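Local structure of serine-rich secreted cell wall anchored (LPXTG-motif ) protein (Lactobacillus reuteri ATCC 53608, 5NXK) at residues S5-L10 against I28-A33; T21-N26 against T44-G49; Y51-N56 against T80-S85. The protein probably serves as a cell-surface adhesin, a secreted, wall-anchored beta-solenoid protein through which the gut bacterium is thought to attach to its host. All coordinates share one frame; numbering follows the deposited sequence.

Contact 1: S5-L10 against I28-A33; sequences SNEEEL and ITLNNA
Glu7 turns its CG away from the backbone N (chi1 174°) and keeps the rest of its chain extended, which carries the carboxylate from the first turn of helix 7-14 to the backbone just past strand 28-30. There Asn31 N donates to Glu7 OE1 at 2.9 Å in a nearly straight bond, on the syn side but 34° out of the carboxylate plane. Asn32 N reaches the syn lone pair of Glu7 OE2, also at 2.9 Å. Two successive peptide N-H groups thus grip one carboxylate and hold its rotation. A water bridges Glu7 OE1 and Thr29 O. The helix closes the N-terminal end of a right-handed parallel beta-solenoid, lying over the first coil, in which 28-30 is an outermost strand. Asn6 is the N-cap of helix 7-14, taking the N-H of Glu9 on OD1 at 2.9 Å. Along the aliphatic part of the Glu7 side chain, CG lies 3.8 Å from Leu30 CD2, the two side chains crossing at a slant. Deeper in, Leu10 CD2 meets Leu30 CD2 at 4.1 Å, the two side chains roughly perpendicular, and Ile28 CD1 lies against the backbone of Asn6, 3.7 Å from Asn6 N, with Val4 packing beside Ile28.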
loop_
_atom_site.group_PDB
_atom_site.type_symbol
_atom_site.label_atom_id
_atom_site.label_comp_id
_atom_site.label_asym_id
_atom_site.label_seq_id
_atom_site.Cartn_x
_atom_site.Cartn_y
_atom_site.Cartn_z
ATOM N N SER A 5 -3.042 -26.142 -4.505
ATOM C CA SER A 5 -1.731 -26.383 -5.086
ATOM C C SER A 5 -1.547 -25.793 -6.480
ATOM O O SER A 5 -0.464 -25.913 -7.064
ATOM C CB SER A 5 -1.468 -27.890 -5.151
ATOM O OG SER A 5 -1.386 -28.435 -3.848
ATOM N N ASN A 6 -2.585 -25.157 -7.019
ATOM C CA ASN A 6 -2.459 -24.562 -8.347
ATOM C C ASN A 6 -3.512 -23.497 -8.606
ATOM O O ASN A 6 -4.350 -23.231 -7.751
ATOM C CB ASN A 6 -2.525 -25.647 -9.429
ATOM C CG ASN A 6 -3.832 -26.416 -9.403
ATOM O OD1 ASN A 6 -4.912 -25.835 -9.274
ATOM N ND2 ASN A 6 -3.739 -27.737 -9.507
ATOM N N GLU A 7 -3.457 -22.896 -9.794
ATOM C CA GLU A 7 -4.323 -21.771 -10.119
ATOM C C GLU A 7 -5.800 -22.125 -10.001
ATOM O O GLU A 7 -6.564 -21.390 -9.386
ATOM C CB GLU A 7 -4.010 -21.244 -11.524
ATOM C CG GLU A 7 -4.975 -20.161 -11.995
ATOM C CD GLU A 7 -4.447 -19.370 -13.189
ATOM O OE1 GLU A 7 -3.504 -19.840 -13.868
ATOM O OE2 GLU A 7 -4.957 -18.253 -13.427
ATOM N N GLU A 8 -6.203 -23.252 -10.582
ATOM C CA GLU A 8 -7.614 -23.635 -10.571
ATOM C C GLU A 8 -8.118 -23.910 -9.153
ATOM O O GLU A 8 -9.238 -23.520 -8.804
ATOM C CB GLU A 8 -7.847 -24.866 -11.453
ATOM C CG GLU A 8 -7.807 -24.588 -12.949
ATOM C CD GLU A 8 -8.683 -23.411 -13.367
ATOM O OE1 GLU A 8 -9.891 -23.408 -13.041
ATOM O OE2 GLU A 8 -8.159 -22.486 -14.031
ATOM N N GLU A 9 -7.298 -24.558 -8.327
ATOM C CA GLU A 9 -7.716 -24.811 -6.945
ATOM C C GLU A 9 -7.782 -23.506 -6.137
ATOM O O GLU A 9 -8.704 -23.303 -5.334
ATOM C CB GLU A 9 -6.769 -25.809 -6.268
ATOM C CG GLU A 9 -6.849 -27.231 -6.836
ATOM C CD GLU A 9 -5.776 -28.182 -6.298
ATOM O OE1 GLU A 9 -4.905 -27.756 -5.513
ATOM O OE2 GLU A 9 -5.814 -29.379 -6.664
ATOM N N LEU A 10 -6.819 -22.614 -6.355
ATOM C CA LEU A 10 -6.839 -21.339 -5.639
ATOM C C LEU A 10 -8.069 -20.529 -6.044
ATOM O O LEU A 10 -8.750 -19.940 -5.203
ATOM C CB LEU A 10 -5.567 -20.533 -5.899
ATOM C CG LEU A 10 -5.476 -19.207 -5.133
ATOM C CD1 LEU A 10 -5.582 -19.445 -3.618
ATOM C CD2 LEU A 10 -4.183 -18.475 -5.477
ATOM N N ILE A 28 2.323 -21.088 -6.651
ATOM C CA ILE A 28 1.250 -21.004 -7.620
ATOM C C ILE A 28 1.509 -19.902 -8.634
ATOM O O ILE A 28 1.835 -18.765 -8.266
ATOM C CB ILE A 28 -0.096 -20.751 -6.923
ATOM C CG1 ILE A 28 -0.399 -21.919 -5.971
ATOM C CG2 ILE A 28 -1.199 -20.564 -7.953
ATOM C CD1 ILE A 28 -1.777 -21.910 -5.387
ATOM N N THR A 29 1.352 -20.236 -9.910
ATOM C CA THR A 29 1.423 -19.229 -10.961
ATOM C C THR A 29 0.039 -18.966 -11.541
ATOM O O THR A 29 -0.640 -19.890 -11.998
ATOM C CB THR A 29 2.368 -19.652 -12.092
ATOM O OG1 THR A 29 3.688 -19.826 -11.571
ATOM C CG2 THR A 29 2.394 -18.588 -13.181
ATOM N N LEU A 30 -0.363 -17.699 -11.537
ATOM C CA LEU A 30 -1.664 -17.299 -12.053
ATOM C C LEU A 30 -1.547 -16.683 -13.446
ATOM O O LEU A 30 -0.937 -15.622 -13.618
ATOM C CB LEU A 30 -2.339 -16.296 -11.106
ATOM C CG LEU A 30 -2.441 -16.673 -9.625
ATOM C CD1 LEU A 30 -3.057 -15.531 -8.822
ATOM C CD2 LEU A 30 -3.244 -17.947 -9.454
ATOM N N ASN A 31 -2.135 -17.348 -14.437
ATOM C CA ASN A 31 -2.186 -16.811 -15.793
ATOM C C ASN A 31 -3.387 -15.887 -15.972
ATOM O O ASN A 31 -3.453 -15.089 -16.914
ATOM C CB ASN A 31 -2.235 -17.948 -16.811
ATOM C CG ASN A 31 -1.005 -18.840 -16.741
ATOM O OD1 ASN A 31 -1.098 -20.016 -16.393
ATOM N ND2 ASN A 31 0.156 -18.273 -17.045
ATOM N N ASN A 32 -4.324 -15.979 -15.039
ATOM C CA ASN A 32 -5.506 -15.133 -15.072
ATOM C C ASN A 32 -5.705 -14.429 -13.733
ATOM O O ASN A 32 -5.224 -14.905 -12.707
ATOM C CB ASN A 32 -6.727 -15.988 -15.394
ATOM C CG ASN A 32 -6.610 -16.671 -16.734
ATOM O OD1 ASN A 32 -6.725 -16.038 -17.780
ATOM N ND2 ASN A 32 -6.323 -17.971 -16.708
ATOM N N ALA A 33 -6.405 -13.299 -13.744
ATOM C CA ALA A 33 -6.820 -12.663 -12.499
ATOM C C ALA A 33 -7.963 -13.469 -11.894
ATOM O O ALA A 33 -8.774 -14.034 -12.620
ATOM C CB ALA A 33 -7.251 -11.213 -12.732
HETATM O O HOH W 1 -1.339 -21.473 -14.098
#

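Contact 2: T21-N26 against T44-G49; sequences TIKLKN and TIIGDG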
loop_
_atom_site.group_PDB
_atom_site.type_symbol
_atom_site.label_atom_id
_atom_site.label_comp_id
_atom_site.label_asym_id
_atom_site.label_seq_id
_atom_site.Cartn_x
_atom_site.Cartn_y
_atom_site.Cartn_z
ATOM N N THR A 21 -10.405 -20.070 5.095
ATOM C CA THR A 21 -8.981 -20.333 5.286
ATOM C C THR A 21 -8.407 -21.179 4.147
ATOM O O THR A 21 -8.993 -22.186 3.743
ATOM C CB THR A 21 -8.714 -21.027 6.636
ATOM O OG1 THR A 21 -9.347 -20.284 7.686
ATOM C CG2 THR A 21 -7.220 -21.113 6.905
ATOM N N ILE A 22 -7.276 -20.738 3.609
ATOM C CA ILE A 22 -6.652 -21.382 2.460
ATOM C C ILE A 22 -5.167 -21.583 2.743
ATOM O O ILE A 22 -4.495 -20.645 3.186
ATOM C CB ILE A 22 -6.848 -20.530 1.182
ATOM C CG1 ILE A 22 -8.335 -20.365 0.872
ATOM C CG2 ILE A 22 -6.088 -21.105 -0.009
ATOM C CD1 ILE A 22 -8.606 -19.378 -0.226
ATOM N N LYS A 23 -4.663 -22.798 2.536
ATOM C CA LYS A 23 -3.244 -23.086 2.739
ATOM C C LYS A 23 -2.582 -23.430 1.418
ATOM O O LYS A 23 -3.062 -24.303 0.696
ATOM C CB LYS A 23 -3.028 -24.254 3.707
ATOM C CG LYS A 23 -3.374 -23.984 5.154
ATOM C CD LYS A 23 -2.788 -25.078 6.043
ATOM C CE LYS A 23 -1.300 -25.250 5.772
ATOM N NZ LYS A 23 -0.635 -26.166 6.745
ATOM N N LEU A 24 -1.478 -22.758 1.107
ATOM C CA LEU A 24 -0.715 -23.078 -0.095
ATOM C C LEU A 24 0.118 -24.323 0.173
ATOM O O LEU A 24 0.817 -24.398 1.182
ATOM C CB LEU A 24 0.190 -21.908 -0.506
ATOM C CG LEU A 24 -0.485 -20.539 -0.658
ATOM C CD1 LEU A 24 0.506 -19.449 -1.096
ATOM C CD2 LEU A 24 -1.650 -20.636 -1.642
ATOM N N LYS A 25 0.023 -25.308 -0.715
ATOM C CA LYS A 25 0.819 -26.530 -0.593
ATOM C C LYS A 25 1.955 -26.505 -1.608
ATOM O O LYS A 25 2.795 -27.399 -1.641
ATOM C CB LYS A 25 -0.046 -27.776 -0.812
ATOM C CG LYS A 25 -1.191 -27.922 0.181
ATOM C CD LYS A 25 -0.710 -27.848 1.619
ATOM C CE LYS A 25 0.028 -29.100 2.039
ATOM N NZ LYS A 25 0.622 -28.912 3.395
ATOM N N ASN A 26 1.963 -25.469 -2.439
ATOM C CA ASN A 26 2.930 -25.340 -3.519
ATOM C C ASN A 26 2.964 -23.896 -4.016
ATOM O O ASN A 26 2.041 -23.114 -3.751
ATOM C CB ASN A 26 2.561 -26.300 -4.667
ATOM C CG ASN A 26 3.688 -26.482 -5.682
ATOM O OD1 ASN A 26 4.800 -25.981 -5.501
ATOM N ND2 ASN A 26 3.403 -27.220 -6.754
ATOM N N THR A 44 -8.338 -15.886 4.754
ATOM C CA THR A 44 -6.941 -15.945 5.145
ATOM C C THR A 44 -6.184 -16.931 4.282
ATOM O O THR A 44 -6.538 -18.111 4.216
ATOM C CB THR A 44 -6.788 -16.349 6.618
ATOM O OG1 THR A 44 -7.482 -15.403 7.438
ATOM C CG2 THR A 44 -5.313 -16.388 7.011
ATOM N N ILE A 45 -5.148 -16.448 3.612
ATOM C CA ILE A 45 -4.270 -17.327 2.869
ATOM C C ILE A 45 -3.019 -17.595 3.669
ATOM O O ILE A 45 -2.237 -16.678 3.937
ATOM C CB ILE A 45 -3.858 -16.739 1.510
ATOM C CG1 ILE A 45 -5.084 -16.465 0.642
ATOM C CG2 ILE A 45 -2.879 -17.684 0.804
ATOM C CD1 ILE A 45 -4.731 -15.969 -0.757
ATOM N N ILE A 46 -2.839 -18.847 4.063
ATOM C CA ILE A 46 -1.636 -19.266 4.774
ATOM C C ILE A 46 -0.586 -19.714 3.761
ATOM O O ILE A 46 -0.752 -20.737 3.090
ATOM C CB ILE A 46 -1.923 -20.405 5.767
ATOM C CG1 ILE A 46 -2.917 -19.940 6.832
ATOM C CG2 ILE A 46 -0.637 -20.878 6.408
ATOM C CD1 ILE A 46 -3.415 -21.057 7.735
ATOM N N GLY A 47 0.484 -18.937 3.632
ATOM C CA GLY A 47 1.420 -19.153 2.546
ATOM C C GLY A 47 2.370 -20.317 2.721
ATOM O O GLY A 47 2.796 -20.930 1.733
ATOM N N ASP A 48 2.688 -20.628 3.972
ATOM C CA ASP A 48 3.712 -21.615 4.312
ATOM C C ASP A 48 5.013 -21.446 3.500
ATOM O O ASP A 48 5.638 -22.429 3.085
ATOM C CB ASP A 48 3.166 -23.036 4.142
ATOM C CG ASP A 48 3.953 -24.057 4.955
ATOM O OD1 ASP A 48 4.393 -23.713 6.076
ATOM O OD2 ASP A 48 4.131 -25.198 4.475
ATOM N N GLY A 49 5.411 -20.201 3.270
ATOM C CA GLY A 49 6.670 -19.916 2.603
ATOM C C GLY A 49 6.593 -19.989 1.085
ATOM O O GLY A 49 7.595 -19.748 0.407
HETATM O O HOH W 2 1.662 -26.092 2.795
#
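Ile22 and Leu24 set the parallel register of strands 21-24 and 41-46: Ile22 N donates to Thr44 O (2.8 Å), Ile46 N to Ile22 O (2.6 Å) and Leu24 N to Ile46 O (2.9 Å). This is the ladder between successive coils of a parallel beta-solenoid, with Thr21 beside Thr44 and Ile22 beside Ile45. The paired strands are closely packed on both faces. On the inward one, Leu24 CG is swung beside its own backbone N (chi1 -53°), so that CD2 rests 4.0 Å from Ile45 CG2, while CD1 lies 3.8 Å from Gly47 CA, against bare backbone. Leu10 and Ala13 of helix 7-14 cover Ile22 from the end of the solenoid. On the outward face, Ile46 CD1 fits between two neighbours of the adjacent strand, 3.9 Å from both Thr21 CG2 and Lys23 CG.

Past the strands the contact loosens. Asp48 and Lys25 are exposed and meet through a water that donates to Leu24 O and Asp48 OD2 and accepts from Lys25 NZ; Lys25 NZ and Asp48 OD2 themselves stay 5.2 Å apart. Cohesion therefore comes from the backbone ladder and the aliphatic packing, while the opposite charges at the exposed turn probably add only a modest, solvent-screened attraction.

Contact 3: Y51-N56 against T80-S85; sequences YINALN and TLYNTS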
loop_
_atom_site.group_PDB
_atom_site.type_symbol
_atom_site.label_atom_id
_atom_site.label_comp_id
_atom_site.label_asym_id
_atom_site.label_seq_id
_atom_site.Cartn_x
_atom_site.Cartn_y
_atom_site.Cartn_z
ATOM N N TYR A 51 5.149 -19.049 -2.919
ATOM C CA TYR A 51 4.862 -17.812 -3.631
ATOM C C TYR A 51 3.601 -17.938 -4.479
ATOM O O TYR A 51 3.167 -19.037 -4.812
ATOM C CB TYR A 51 6.060 -17.376 -4.504
ATOM C CG TYR A 51 6.312 -18.177 -5.780
ATOM C CD1 TYR A 51 5.460 -18.070 -6.882
ATOM C CD2 TYR A 51 7.442 -18.979 -5.905
ATOM C CE1 TYR A 51 5.696 -18.778 -8.048
ATOM C CE2 TYR A 51 7.691 -19.694 -7.076
ATOM C CZ TYR A 51 6.813 -19.589 -8.143
ATOM O OH TYR A 51 7.044 -20.291 -9.311
ATOM N N ILE A 52 3.019 -16.791 -4.810
ATOM C CA ILE A 52 1.996 -16.708 -5.827
ATOM C C ILE A 52 2.453 -15.682 -6.849
ATOM O O ILE A 52 2.769 -14.537 -6.498
ATOM C CB ILE A 52 0.628 -16.288 -5.250
ATOM C CG1 ILE A 52 0.232 -17.199 -4.085
ATOM C CG2 ILE A 52 -0.433 -16.299 -6.346
ATOM C CD1 ILE A 52 -1.000 -16.761 -3.366
ATOM N N ASN A 53 2.490 -16.077 -8.110
ATOM C CA ASN A 53 2.986 -15.192 -9.153
ATOM C C ASN A 53 1.867 -14.826 -10.137
ATOM O O ASN A 53 1.446 -15.645 -10.963
ATOM C CB ASN A 53 4.169 -15.854 -9.864
ATOM C CG ASN A 53 4.742 -15.005 -10.984
ATOM O OD1 ASN A 53 4.512 -13.797 -11.052
ATOM N ND2 ASN A 53 5.507 -15.641 -11.871
ATOM N N ALA A 54 1.381 -13.592 -10.033
ATOM C CA ALA A 54 0.274 -13.121 -10.856
ATOM C C ALA A 54 0.814 -12.527 -12.150
ATOM O O ALA A 54 1.302 -11.390 -12.178
ATOM C CB ALA A 54 -0.561 -12.094 -10.104
ATOM N N LEU A 55 0.745 -13.316 -13.217
ATOM C CA LEU A 55 1.388 -12.956 -14.472
ATOM C C LEU A 55 0.518 -12.082 -15.357
ATOM O O LEU A 55 1.017 -11.448 -16.286
ATOM C CB LEU A 55 1.797 -14.206 -15.238
ATOM C CG LEU A 55 3.038 -14.893 -14.676
ATOM C CD1 LEU A 55 3.386 -16.101 -15.525
ATOM C CD2 LEU A 55 4.206 -13.914 -14.600
ATOM N N ASN A 56 -0.782 -12.070 -15.092
ATOM C CA ASN A 56 -1.709 -11.367 -15.961
ATOM C C ASN A 56 -1.822 -9.873 -15.662
ATOM O O ASN A 56 -2.100 -9.471 -14.530
ATOM C CB ASN A 56 -3.091 -12.017 -15.867
ATOM C CG ASN A 56 -3.960 -11.721 -17.073
ATOM O OD1 ASN A 56 -3.467 -11.313 -18.127
ATOM N ND2 ASN A 56 -5.263 -11.932 -16.925
ATOM N N THR A 80 5.399 -15.059 -0.586
ATOM C CA THR A 80 6.012 -14.121 -1.500
ATOM C C THR A 80 5.021 -13.831 -2.607
ATOM O O THR A 80 4.446 -14.755 -3.184
ATOM C CB THR A 80 7.318 -14.674 -2.066
ATOM O OG1 THR A 80 8.194 -14.974 -0.976
ATOM C CG2 THR A 80 7.980 -13.659 -2.992
ATOM N N LEU A 81 4.792 -12.557 -2.899
ATOM C CA LEU A 81 3.796 -12.231 -3.905
ATOM C C LEU A 81 4.426 -11.475 -5.069
ATOM O O LEU A 81 5.118 -10.477 -4.858
ATOM C CB LEU A 81 2.674 -11.391 -3.283
ATOM C CG LEU A 81 2.056 -11.933 -1.989
ATOM C CD1 LEU A 81 1.065 -10.914 -1.421
ATOM C CD2 LEU A 81 1.372 -13.279 -2.210
ATOM N N TYR A 82 4.175 -11.938 -6.289
ATOM C CA TYR A 82 4.689 -11.267 -7.483
ATOM C C TYR A 82 3.533 -10.799 -8.346
ATOM O O TYR A 82 2.525 -11.494 -8.449
ATOM C CB TYR A 82 5.571 -12.196 -8.334
ATOM C CG TYR A 82 6.753 -12.825 -7.637
ATOM C CD1 TYR A 82 6.616 -14.015 -6.923
ATOM C CD2 TYR A 82 8.020 -12.249 -7.725
ATOM C CE1 TYR A 82 7.709 -14.602 -6.296
ATOM C CE2 TYR A 82 9.115 -12.828 -7.103
ATOM C CZ TYR A 82 8.958 -14.002 -6.392
ATOM O OH TYR A 82 10.053 -14.574 -5.780
ATOM N N ASN A 83 3.674 -9.642 -8.986
ATOM C CA ASN A 83 2.661 -9.239 -9.950
ATOM C C ASN A 83 3.227 -8.317 -11.016
ATOM O O ASN A 83 4.120 -7.513 -10.742
ATOM C CB ASN A 83 1.485 -8.545 -9.241
ATOM C CG ASN A 83 1.863 -7.178 -8.719
ATOM O OD1 ASN A 83 2.496 -7.062 -7.660
ATOM N ND2 ASN A 83 1.498 -6.129 -9.466
ATOM N N THR A 84 2.675 -8.407 -12.219
ATOM C CA THR A 84 3.083 -7.525 -13.307
ATOM C C THR A 84 2.054 -6.431 -13.533
ATOM O O THR A 84 2.352 -5.398 -14.141
ATOM C CB THR A 84 3.265 -8.299 -14.622
ATOM O OG1 THR A 84 2.021 -8.912 -14.966
ATOM C CG2 THR A 84 4.323 -9.380 -14.459
ATOM N N SER A 85 0.844 -6.662 -13.035
ATOM C CA SER A 85 -0.266 -5.747 -13.269
ATOM C C SER A 85 -0.046 -4.386 -12.642
ATOM O O SER A 85 0.389 -4.278 -11.494
ATOM C CB SER A 85 -1.566 -6.332 -12.726
ATOM O OG SER A 85 -2.634 -5.424 -12.941
HETATM O O HOH W 3 -0.287 -9.198 -12.107
#
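Ile52 is gripped through both its backbone polar atoms: its N donates to Thr80 O at 3.0 Å, and its O accepts from Tyr82 N at 3.0 Å. The parallel ladder continues with Ala54 N on Tyr82 O (2.9 Å) and ends in a longer bond from Thr84 N to Ala54 O (3.3 Å). Past the strands, Thr84 OG1 makes a weak bond to Leu55 O, and a water ties the turns together by donating to Ala54 O and Asn56 O and accepting from Ser85 N.

Outward from this ladder, the face bearing Tyr51, Asn53 and Tyr82 is aromatic and polar. Tyr51 places CG between its backbone N and carbonyl carbon (chi1 74°), which lays its ring over strand 51-54 toward Asn53 N. Tyr82 turns an edge to the face of that ring in an offset edge-to-face pair, planes at 89°, with its CE1 3.7 Å from Tyr51 CB. Beside it, Asn53 OD1 comes within 3.3 Å of Tyr82 CB; the rings of Tyr108 and Tyr138 also meet Tyr82. On the inward face, Ile52, Ala54 and Leu81 pack around Phe89 in the solenoid core. The two faces thus differ chemically: a largely apolar interior around Phe89, in which Asn83 ND2 is held by Thr111 O, and an outer face with tyrosines, where Tyr51 OH and Asn53 OD1 are hydrogen-bonded to Asp141 and Tyr138.

In the fold
All three contacts lie toward the N-terminal end of the beta-solenoid, on the same side of the chain's centre. Contacts 1 and 2 interleave along the sequence, their centres about 13 Å apart, and both precede contact 3, whose centre is about 10 Å from that of contact 1 and 15 Å from that of contact 2. Contact 2 belongs to the 11-strand parallel sheet, whereas contact 3 lies in the 10-strand sheet, which contact 1 reaches through its edge strand 28-30, the neighbour of 51-54. Leu24 CD1 packs on Ile52 CG1 between the sheets, and Leu10 CD1 on Ile22 CG2 joins the helix to strand 21-24. Helix 7-14 thus covers the first coils, from which the elongated, presumably adhesive solenoid continues.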